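Local coordinates for protein pertussis toxin-like subunit ArtA (Escherichia coli, PDB 4Z9D) that probably acts as the NAD-dependent ADP-ribosyltransferase subunit of a pertussis-like AB5 toxin that inhibits trimeric G proteins, at residues T4-P15 with R76-A84. The protein carries 2 engineered substitutions. Sequence-based numbering, arbitrary orientation.
Sequences TDFVYRVDSRPP and RLYRYRIRA. With NAD (nicotinamide-adenine-dinucleotide), chain F.
Strands 6-11 and 77-83 pair antiparallel at one edge of the four-stranded sheet in this ADP-ribosyltransferase fold. Two-way backbone hydrogen bonds join Val7 to Ile82, Arg9 to Tyr80 and Asp11 to Tyr78. On one face, Tyr8 lies alongside Arg79 and Arg81, its CD1 3.7 Å from Arg79 CD. On the other, Tyr80 OH donates to Arg13 O (2.6 Å), tying the turn after strand 6-11 back to its partner. Pro14 CA and Pro15 CD both lie over one face of the Tyr78 ring, in CH-pi contact.

Strand 6-11 and the loop after it also bind NAD. Val10 N and O pair with the carboxamide O7N and N7N in two nearly straight bonds. Arg9, extended with CG anti to the backbone N (chi1 174°), sends NH2 to the pyrophosphate oxygen O1A (2.9 Å). Arg13 grips Asp11 side-on through NE and NH2, and its guanidinium stacks one face against the adenine, with C4A over its centre. Arg9 NH2 reaches Asp11 OD2 from the opposite face of the carboxylate, which probably steadies both arginines.

Strand 130-139 flanks strand 77-83 on its other side. Tyr8 bonds through its backbone to Thr54 of strand 50-54. Helix 57-68 packs on Tyr8 and Arg79, and helix 15-21 on Tyr80.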
ATOM      1  N   THR A   4      -6.155  -5.495  16.465  1.00 17.03           N
ATOM      2  CA  THR A   4      -6.284  -5.635  15.014  1.00 17.59           C
ATOM      3  C   THR A   4      -5.264  -4.804  14.233  1.00 17.92           C
ATOM      4  O   THR A   4      -4.998  -3.635  14.556  1.00 14.29           O
ATOM      5  CB  THR A   4      -7.696  -5.239  14.552  1.00 19.31           C
ATOM      6  OG1 THR A   4      -8.664  -5.990  15.290  1.00 23.43           O
ATOM      7  CG2 THR A   4      -7.886  -5.485  13.050  1.00 14.70           C
ATOM      8  N   ASP A   5      -4.686  -5.425  13.210  1.00 12.27           N
ATOM      9  CA  ASP A   5      -3.796  -4.736  12.293  1.00 13.05           C
ATOM     10  C   ASP A   5      -4.609  -3.905  11.308  1.00 13.67           C
ATOM     11  O   ASP A   5      -5.481  -4.429  10.614  1.00 10.33           O
ATOM     12  CB  ASP A   5      -2.927  -5.727  11.516  1.00 17.29           C
ATOM     13  CG  ASP A   5      -1.805  -6.318  12.348  1.00 21.63           C
ATOM     14  OD1 ASP A   5      -1.366  -5.668  13.326  1.00 21.18           O
ATOM     15  OD2 ASP A   5      -1.376  -7.453  12.026  1.00 15.17           O
ATOM     16  N   PHE A   6      -4.343  -2.607  11.263  1.00 10.99           N
ATOM     17  CA  PHE A   6      -4.935  -1.752  10.231  1.00 11.19           C
ATOM     18  C   PHE A   6      -3.828  -1.134   9.408  1.00  8.33           C
ATOM     19  O   PHE A   6      -2.745  -0.880   9.931  1.00 10.09           O
ATOM     20  CB  PHE A   6      -5.829  -0.668  10.845  1.00 11.69           C
ATOM     21  CG  PHE A   6      -7.116  -1.200  11.402  1.00  9.28           C
ATOM     22  CD1 PHE A   6      -7.215  -1.551  12.741  1.00 12.25           C
ATOM     23  CD2 PHE A   6      -8.222  -1.360  10.588  1.00  9.94           C
ATOM     24  CE1 PHE A   6      -8.393  -2.045  13.256  1.00 12.20           C
ATOM     25  CE2 PHE A   6      -9.406  -1.862  11.094  1.00 11.21           C
ATOM     26  CZ  PHE A   6      -9.493  -2.204  12.435  1.00 11.50           C
ATOM     27  N   VAL A   7      -4.080  -0.942   8.118  1.00  6.07           N
ATOM     28  CA  VAL A   7      -3.118  -0.274   7.249  1.00  7.50           C
ATOM     29  C   VAL A   7      -3.780   0.822   6.419  1.00  6.85           C
ATOM     30  O   VAL A   7      -5.013   0.909   6.347  1.00  8.86           O
ATOM     31  CB  VAL A   7      -2.420  -1.277   6.284  1.00  8.43           C
ATOM     32  CG1 VAL A   7      -1.656  -2.338   7.065  1.00 11.06           C
ATOM     33  CG2 VAL A   7      -3.436  -1.935   5.366  1.00  7.39           C
ATOM     34  N   TYR A   8      -2.954   1.672   5.820  1.00  5.67           N
ATOM     35  CA  TYR A   8      -3.441   2.716   4.929  1.00  9.53           C
ATOM     36  C   TYR A   8      -2.992   2.524   3.487  1.00  7.96           C
ATOM     37  O   TYR A   8      -1.896   2.019   3.229  1.00  8.59           O
ATOM     38  CB  TYR A   8      -2.959   4.084   5.367  1.00  5.96           C
ATOM     39  CG  TYR A   8      -3.383   4.533   6.734  1.00  6.33           C
ATOM     40  CD1 TYR A   8      -4.645   5.063   6.940  1.00  6.60           C
ATOM     41  CD2 TYR A   8      -2.500   4.486   7.799  1.00  8.54           C
ATOM     42  CE1 TYR A   8      -5.029   5.524   8.194  1.00 10.93           C
ATOM     43  CE2 TYR A   8      -2.879   4.926   9.061  1.00 10.43           C
ATOM     44  CZ  TYR A   8      -4.143   5.448   9.244  1.00 11.32           C
ATOM     45  OH  TYR A   8      -4.510   5.896  10.494  1.00 18.72           O
ATOM     46  N   ARG A   9      -3.805   3.001   2.554  1.00  7.09           N
ATOM     47  CA  ARG A   9      -3.377   3.071   1.156  1.00 10.05           C
ATOM     48  C   ARG A   9      -3.822   4.385   0.538  1.00  7.07           C
ATOM     49  O   ARG A   9      -4.971   4.779   0.685  1.00  7.67           O
ATOM     50  CB  ARG A   9      -3.926   1.887   0.334  1.00  7.29           C
ATOM     51  CG  ARG A   9      -3.611   2.007  -1.168  1.00  7.47           C
ATOM     52  CD  ARG A   9      -3.900   0.735  -1.979  1.00  7.41           C
ATOM     53  NE  ARG A   9      -3.781   1.030  -3.414  1.00  8.01           N
ATOM     54  CZ  ARG A   9      -2.637   1.119  -4.075  1.00 10.76           C
ATOM     55  NH1 ARG A   9      -1.487   0.870  -3.460  1.00  8.52           N
ATOM     56  NH2 ARG A   9      -2.645   1.433  -5.371  1.00 10.45           N
ATOM     57  N   VAL A  10      -2.894   5.069  -0.124  1.00  9.18           N
ATOM     58  CA  VAL A  10      -3.221   6.247  -0.910  1.00 10.41           C
ATOM     59  C   VAL A  10      -3.507   5.815  -2.352  1.00  8.97           C
ATOM     60  O   VAL A  10      -2.703   5.115  -2.959  1.00  8.91           O
ATOM     61  CB  VAL A  10      -2.082   7.276  -0.871  1.00  9.08           C
ATOM     62  CG1 VAL A  10      -2.447   8.509  -1.710  1.00 12.46           C
ATOM     63  CG2 VAL A  10      -1.827   7.694   0.561  1.00 10.19           C
ATOM     64  N   ASP A  11      -4.656   6.223  -2.892  1.00 10.03           N
ATOM     65  CA  ASP A  11      -5.064   5.826  -4.247  1.00 11.69           C
ATOM     66  C   ASP A  11      -5.897   6.935  -4.900  1.00 12.89           C
ATOM     67  O   ASP A  11      -6.591   7.677  -4.212  1.00 13.53           O
ATOM     68  CB  ASP A  11      -5.851   4.504  -4.191  1.00  9.84           C
ATOM     69  CG  ASP A  11      -5.861   3.762  -5.528  1.00 18.04           C
ATOM     70  OD1 ASP A  11      -6.456   4.288  -6.500  1.00 13.79           O
ATOM     71  OD2 ASP A  11      -5.288   2.650  -5.611  1.00 14.51           O
ATOM     72  N   SER A  12      -5.882   7.015  -6.225  1.00 12.43           N
ATOM     73  CA  SER A  12      -6.611   8.086  -6.898  1.00 11.55           C
ATOM     74  C   SER A  12      -8.078   7.745  -7.145  1.00 16.33           C
ATOM     75  O   SER A  12      -8.884   8.626  -7.450  1.00 17.45           O
ATOM     76  CB  SER A  12      -5.946   8.423  -8.234  1.00 18.09           C
ATOM     77  OG  SER A  12      -5.848   7.270  -9.050  1.00 18.22           O
ATOM     78  N   ARG A  13      -8.421   6.463  -7.048  1.00 13.07           N
ATOM     79  CA  ARG A  13      -9.790   6.022  -7.281  1.00 13.55           C
ATOM     80  C   ARG A  13     -10.679   6.314  -6.080  1.00 12.39           C
ATOM     81  O   ARG A  13     -10.230   6.212  -4.937  1.00 14.15           O
ATOM     82  CB  ARG A  13      -9.828   4.537  -7.634  1.00 13.76           C
ATOM     83  CG  ARG A  13      -9.217   4.274  -8.991  1.00 16.89           C
ATOM     84  CD  ARG A  13      -8.810   2.830  -9.163  1.00 16.71           C
ATOM     85  NE  ARG A  13      -7.678   2.423  -8.345  1.00 18.33           N
ATOM     86  CZ  ARG A  13      -7.355   1.150  -8.160  1.00 23.00           C
ATOM     87  NH1 ARG A  13      -8.072   0.219  -8.776  1.00 22.55           N
ATOM     88  NH2 ARG A  13      -6.318   0.807  -7.395  1.00 15.07           N
ATOM     89  N   PRO A  14     -11.942   6.701  -6.338  1.00 13.87           N
ATOM     90  CA  PRO A  14     -12.887   7.155  -5.307  1.00 15.57           C
ATOM     91  C   PRO A  14     -13.608   6.022  -4.577  1.00 14.46           C
ATOM     92  O   PRO A  14     -13.645   4.904  -5.075  1.00 14.77           O
ATOM     93  CB  PRO A  14     -13.893   7.990  -6.112  1.00 15.50           C
ATOM     94  CG  PRO A  14     -13.918   7.321  -7.453  1.00 18.95           C
ATOM     95  CD  PRO A  14     -12.504   6.843  -7.697  1.00 19.34           C
ATOM     96  N   PRO A  15     -14.160   6.311  -3.386  1.00 12.01           N
ATOM     97  CA  PRO A  15     -14.762   5.298  -2.511  1.00 13.47           C
ATOM     98  C   PRO A  15     -15.879   4.533  -3.202  1.00 17.89           C
ATOM     99  O   PRO A  15     -16.066   3.345  -2.946  1.00 19.07           O
ATOM    100  CB  PRO A  15     -15.302   6.120  -1.335  1.00 15.43           C
ATOM    101  CG  PRO A  15     -14.440   7.320  -1.290  1.00 16.89           C
ATOM    102  CD  PRO A  15     -14.037   7.617  -2.708  1.00 17.28           C
ATOM    103  N   ARG A  76      -7.714  13.679  -7.860  1.00 18.95           N
ATOM    104  CA  ARG A  76      -7.715  13.655  -6.406  1.00 24.94           C
ATOM    105  C   ARG A  76      -7.075  12.398  -5.865  1.00 16.44           C
ATOM    106  O   ARG A  76      -6.924  11.417  -6.580  1.00 19.52           O
ATOM    107  CB  ARG A  76      -9.145  13.756  -5.883  1.00 23.28           C
ATOM    108  CG  ARG A  76      -9.973  14.806  -6.591  1.00 28.58           C
ATOM    109  CD  ARG A  76     -11.427  14.693  -6.229  1.00 28.82           C
ATOM    110  NE  ARG A  76     -11.859  15.784  -5.363  1.00 50.15           N
ATOM    111  CZ  ARG A  76     -12.316  16.953  -5.804  1.00 51.32           C
ATOM    112  NH1 ARG A  76     -12.403  17.187  -7.112  1.00 52.76           N
ATOM    113  NH2 ARG A  76     -12.685  17.892  -4.940  1.00 44.44           N
ATOM    114  N   LEU A  77      -6.704  12.449  -4.592  1.00 13.14           N
ATOM    115  CA  LEU A  77      -6.147  11.310  -3.896  1.00 12.28           C
ATOM    116  C   LEU A  77      -6.973  11.084  -2.649  1.00 11.84           C
ATOM    117  O   LEU A  77      -7.493  12.028  -2.054  1.00 14.53           O
ATOM    118  CB  LEU A  77      -4.684  11.539  -3.529  1.00 13.61           C
ATOM    119  CG  LEU A  77      -3.705  11.617  -4.685  1.00 15.48           C
ATOM    120  CD1 LEU A  77      -2.325  11.983  -4.157  1.00 13.09           C
ATOM    121  CD2 LEU A  77      -3.684  10.276  -5.384  1.00 11.24           C
ATOM    122  N   TYR A  78      -7.100   9.822  -2.268  1.00 12.11           N
ATOM    123  CA  TYR A  78      -7.826   9.433  -1.073  1.00 11.28           C
ATOM    124  C   TYR A  78      -6.902   8.595  -0.204  1.00  9.94           C
ATOM    125  O   TYR A  78      -6.061   7.857  -0.719  1.00 10.66           O
ATOM    126  CB  TYR A  78      -9.083   8.629  -1.426  1.00  9.38           C
ATOM    127  CG  TYR A  78     -10.054   9.356  -2.337  1.00 14.00           C
ATOM    128  CD1 TYR A  78     -11.180   9.977  -1.829  1.00 13.65           C
ATOM    129  CD2 TYR A  78      -9.850   9.392  -3.714  1.00 15.66           C
ATOM    130  CE1 TYR A  78     -12.075  10.619  -2.654  1.00 19.15           C
ATOM    131  CE2 TYR A  78     -10.740  10.040  -4.553  1.00 19.20           C
ATOM    132  CZ  TYR A  78     -11.852  10.654  -4.015  1.00 22.46           C
ATOM    133  OH  TYR A  78     -12.748  11.304  -4.839  1.00 26.08           O
ATOM    134  N   ARG A  79      -7.043   8.718   1.109  1.00  7.66           N
ATOM    135  CA  ARG A  79      -6.389   7.797   2.025  1.00  6.85           C
ATOM    136  C   ARG A  79      -7.427   6.795   2.503  1.00  9.95           C
ATOM    137  O   ARG A  79      -8.415   7.185   3.119  1.00  8.44           O
ATOM    138  CB  ARG A  79      -5.776   8.540   3.219  1.00  8.70           C
ATOM    139  CG  ARG A  79      -4.975   7.649   4.160  1.00  8.05           C
ATOM    140  CD  ARG A  79      -4.477   8.395   5.374  1.00  9.51           C
ATOM    141  NE  ARG A  79      -5.568   8.825   6.250  1.00 10.59           N
ATOM    142  CZ  ARG A  79      -5.911  10.090   6.474  1.00 11.56           C
ATOM    143  NH1 ARG A  79      -5.239  11.075   5.904  1.00  9.94           N
ATOM    144  NH2 ARG A  79      -6.914  10.366   7.292  1.00 11.89           N
ATOM    145  N   TYR A  80      -7.217   5.521   2.202  1.00  7.82           N
ATOM    146  CA  TYR A  80      -8.109   4.468   2.668  1.00  9.25           C
ATOM    147  C   TYR A  80      -7.552   3.801   3.913  1.00  9.57           C
ATOM    148  O   TYR A  80      -6.352   3.527   3.991  1.00  7.00           O
ATOM    149  CB  TYR A  80      -8.322   3.423   1.564  1.00  5.33           C
ATOM    150  CG  TYR A  80      -9.134   3.922   0.407  1.00  7.06           C
ATOM    151  CD1 TYR A  80     -10.521   3.779   0.400  1.00  9.80           C
ATOM    152  CD2 TYR A  80      -8.527   4.543  -0.678  1.00  7.72           C
ATOM    153  CE1 TYR A  80     -11.274   4.234  -0.659  1.00 11.70           C
ATOM    154  CE2 TYR A  80      -9.272   5.021  -1.732  1.00 10.23           C
ATOM    155  CZ  TYR A  80     -10.646   4.856  -1.721  1.00 11.27           C
ATOM    156  OH  TYR A  80     -11.396   5.317  -2.779  1.00 14.42           O
ATOM    157  N   ARG A  81      -8.414   3.549   4.893  1.00  9.41           N
ATOM    158  CA  ARG A  81      -8.010   2.759   6.049  1.00  5.50           C
ATOM    159  C   ARG A  81      -8.524   1.352   5.863  1.00  8.28           C
ATOM    160  O   ARG A  81      -9.687   1.156   5.530  1.00  8.22           O
ATOM    161  CB  ARG A  81      -8.544   3.334   7.360  1.00  8.62           C
ATOM    162  CG  ARG A  81      -7.832   2.711   8.550  1.00  9.13           C
ATOM    163  CD  ARG A  81      -8.519   2.995   9.877  1.00 16.03           C
ATOM    164  NE  ARG A  81      -8.840   4.405  10.082  1.00 16.34           N
ATOM    165  CZ  ARG A  81      -8.303   5.176  11.025  1.00 18.82           C
ATOM    166  NH1 ARG A  81      -7.382   4.695  11.852  1.00 19.44           N
ATOM    167  NH2 ARG A  81      -8.689   6.440  11.138  1.00 20.44           N
ATOM    168  N   ILE A  82      -7.657   0.369   6.082  1.00  4.40           N
ATOM    169  CA  ILE A  82      -7.969  -1.005   5.704  1.00  5.62           C
ATOM    170  C   ILE A  82      -7.664  -1.993   6.815  1.00  6.01           C
ATOM    171  O   ILE A  82      -6.599  -1.940   7.412  1.00  5.97           O
ATOM    172  CB  ILE A  82      -7.159  -1.426   4.449  1.00  6.50           C
ATOM    173  CG1 ILE A  82      -7.291  -0.395   3.320  1.00  6.51           C
ATOM    174  CG2 ILE A  82      -7.551  -2.841   3.963  1.00  8.32           C
ATOM    175  CD1 ILE A  82      -6.234  -0.560   2.228  1.00  6.83           C
ATOM    176  N   ARG A  83      -8.594  -2.909   7.095  1.00  7.07           N
ATOM    177  CA  ARG A  83      -8.286  -3.994   8.016  1.00  5.88           C
ATOM    178  C   ARG A  83      -7.405  -5.025   7.321  1.00  7.02           C
ATOM    179  O   ARG A  83      -7.737  -5.529   6.246  1.00  7.72           O
ATOM    180  CB  ARG A  83      -9.557  -4.658   8.553  1.00  7.95           C
ATOM    181  CG  ARG A  83      -9.281  -5.931   9.352  1.00  9.00           C
ATOM    182  CD  ARG A  83     -10.526  -6.390  10.105  1.00  8.59           C
ATOM    183  NE  ARG A  83     -11.617  -6.730   9.194  1.00  9.29           N
ATOM    184  CZ  ARG A  83     -11.676  -7.847   8.465  1.00 11.62           C
ATOM    185  NH1 ARG A  83     -10.694  -8.741   8.525  1.00  8.73           N
ATOM    186  NH2 ARG A  83     -12.716  -8.069   7.672  1.00 15.19           N
ATOM    187  N   ALA A  84      -6.251  -5.302   7.917  1.00  8.23           N
ATOM    188  CA  ALA A  84      -5.318  -6.271   7.351  1.00  7.76           C
ATOM    189  C   ALA A  84      -5.685  -7.669   7.817  1.00  9.58           C
ATOM    190  O   ALA A  84      -6.227  -7.846   8.911  1.00 13.86           O
ATOM    191  CB  ALA A  84      -3.880  -5.946   7.754  1.00  8.35           C
TER
HETATM  192  PA  NAD F 202       0.058   1.628  -7.950  1.00 18.45           P
HETATM  193  O1A NAD F 202      -0.518   0.515  -7.150  1.00 18.11           O
HETATM  194  O2A NAD F 202       0.466   1.383  -9.357  1.00 23.19           O
HETATM  195  O5B NAD F 202      -1.005   2.861  -7.877  1.00 20.54           O
HETATM  196  C5B NAD F 202      -0.863   4.096  -8.598  1.00 17.85           C
HETATM  197  C4B NAD F 202      -2.203   4.376  -9.309  1.00 21.31           C
HETATM  198  O4B NAD F 202      -2.438   3.389 -10.358  1.00 22.77           O
HETATM  199  C3B NAD F 202      -3.334   4.156  -8.350  1.00 19.75           C
HETATM  200  O3B NAD F 202      -3.450   5.342  -7.506  1.00 21.62           O
HETATM  201  C2B NAD F 202      -4.469   4.075  -9.330  1.00 20.34           C
HETATM  202  O2B NAD F 202      -4.591   5.338  -9.963  1.00 21.14           O
HETATM  203  C1B NAD F 202      -3.869   3.110 -10.365  1.00 24.13           C
HETATM  204  N9A NAD F 202      -3.936   1.629 -10.100  1.00 20.96           N
HETATM  205  C8A NAD F 202      -3.308   0.823  -9.244  1.00 20.06           C
HETATM  206  N7A NAD F 202      -3.724  -0.425  -9.475  1.00 19.34           N
HETATM  207  C5A NAD F 202      -4.595  -0.400 -10.488  1.00 22.05           C
HETATM  208  C6A NAD F 202      -5.295  -1.367 -11.109  1.00 21.39           C
HETATM  209  N6A NAD F 202      -5.120  -2.610 -10.667  1.00 18.66           N
HETATM  210  N1A NAD F 202      -6.136  -1.106 -12.123  1.00 21.41           N
HETATM  211  C2A NAD F 202      -6.273   0.216 -12.544  1.00 29.33           C
HETATM  212  N3A NAD F 202      -5.537   1.208 -11.882  1.00 22.35           N
HETATM  213  C4A NAD F 202      -4.715   0.875 -10.873  1.00 22.76           C
HETATM  214  O3  NAD F 202       1.318   2.211  -7.197  1.00 14.58           O
HETATM  215  PN  NAD F 202       1.335   2.553  -5.607  1.00 16.80           P
HETATM  216  O1N NAD F 202       0.526   1.561  -4.847  1.00 17.73           O
HETATM  217  O2N NAD F 202       1.109   4.004  -5.429  1.00 20.91           O
HETATM  218  O5D NAD F 202       2.861   2.207  -5.319  1.00 19.02           O
HETATM  219  C5D NAD F 202       3.933   2.821  -6.047  1.00 22.02           C
HETATM  220  C4D NAD F 202       5.196   2.840  -5.179  1.00 18.57           C
HETATM  221  O4D NAD F 202       4.769   3.452  -3.913  1.00 16.99           O
HETATM  222  C3D NAD F 202       5.684   1.417  -4.849  1.00 15.83           C
HETATM  223  O3D NAD F 202       7.093   1.411  -4.595  1.00 20.61           O
HETATM  224  C2D NAD F 202       4.950   1.198  -3.541  1.00 16.63           C
HETATM  225  O2D NAD F 202       5.554   0.133  -2.773  1.00 20.25           O
HETATM  226  C1D NAD F 202       5.099   2.545  -2.845  1.00 18.82           C
HETATM  227  N1N NAD F 202       4.113   2.639  -1.710  1.00 16.07           N
HETATM  228  C2N NAD F 202       2.797   3.110  -1.940  1.00 12.48           C
HETATM  229  C3N NAD F 202       1.842   3.173  -0.925  1.00 12.48           C
HETATM  230  C7N NAD F 202       0.542   3.658  -1.164  1.00 12.36           C
HETATM  231  O7N NAD F 202      -0.223   3.953  -0.094  1.00 11.53           O
HETATM  232  N7N NAD F 202       0.151   3.851  -2.427  1.00 11.22           N
HETATM  233  C4N NAD F 202       2.207   2.751   0.351  1.00 13.94           C
HETATM  234  C5N NAD F 202       3.500   2.290   0.598  1.00 13.43           C
HETATM  235  C6N NAD F 202       4.452   2.217  -0.413  1.00 14.43           C
HETATM  236  O   HOH W   1      -8.886  11.171  -8.871  1.00 26.21           O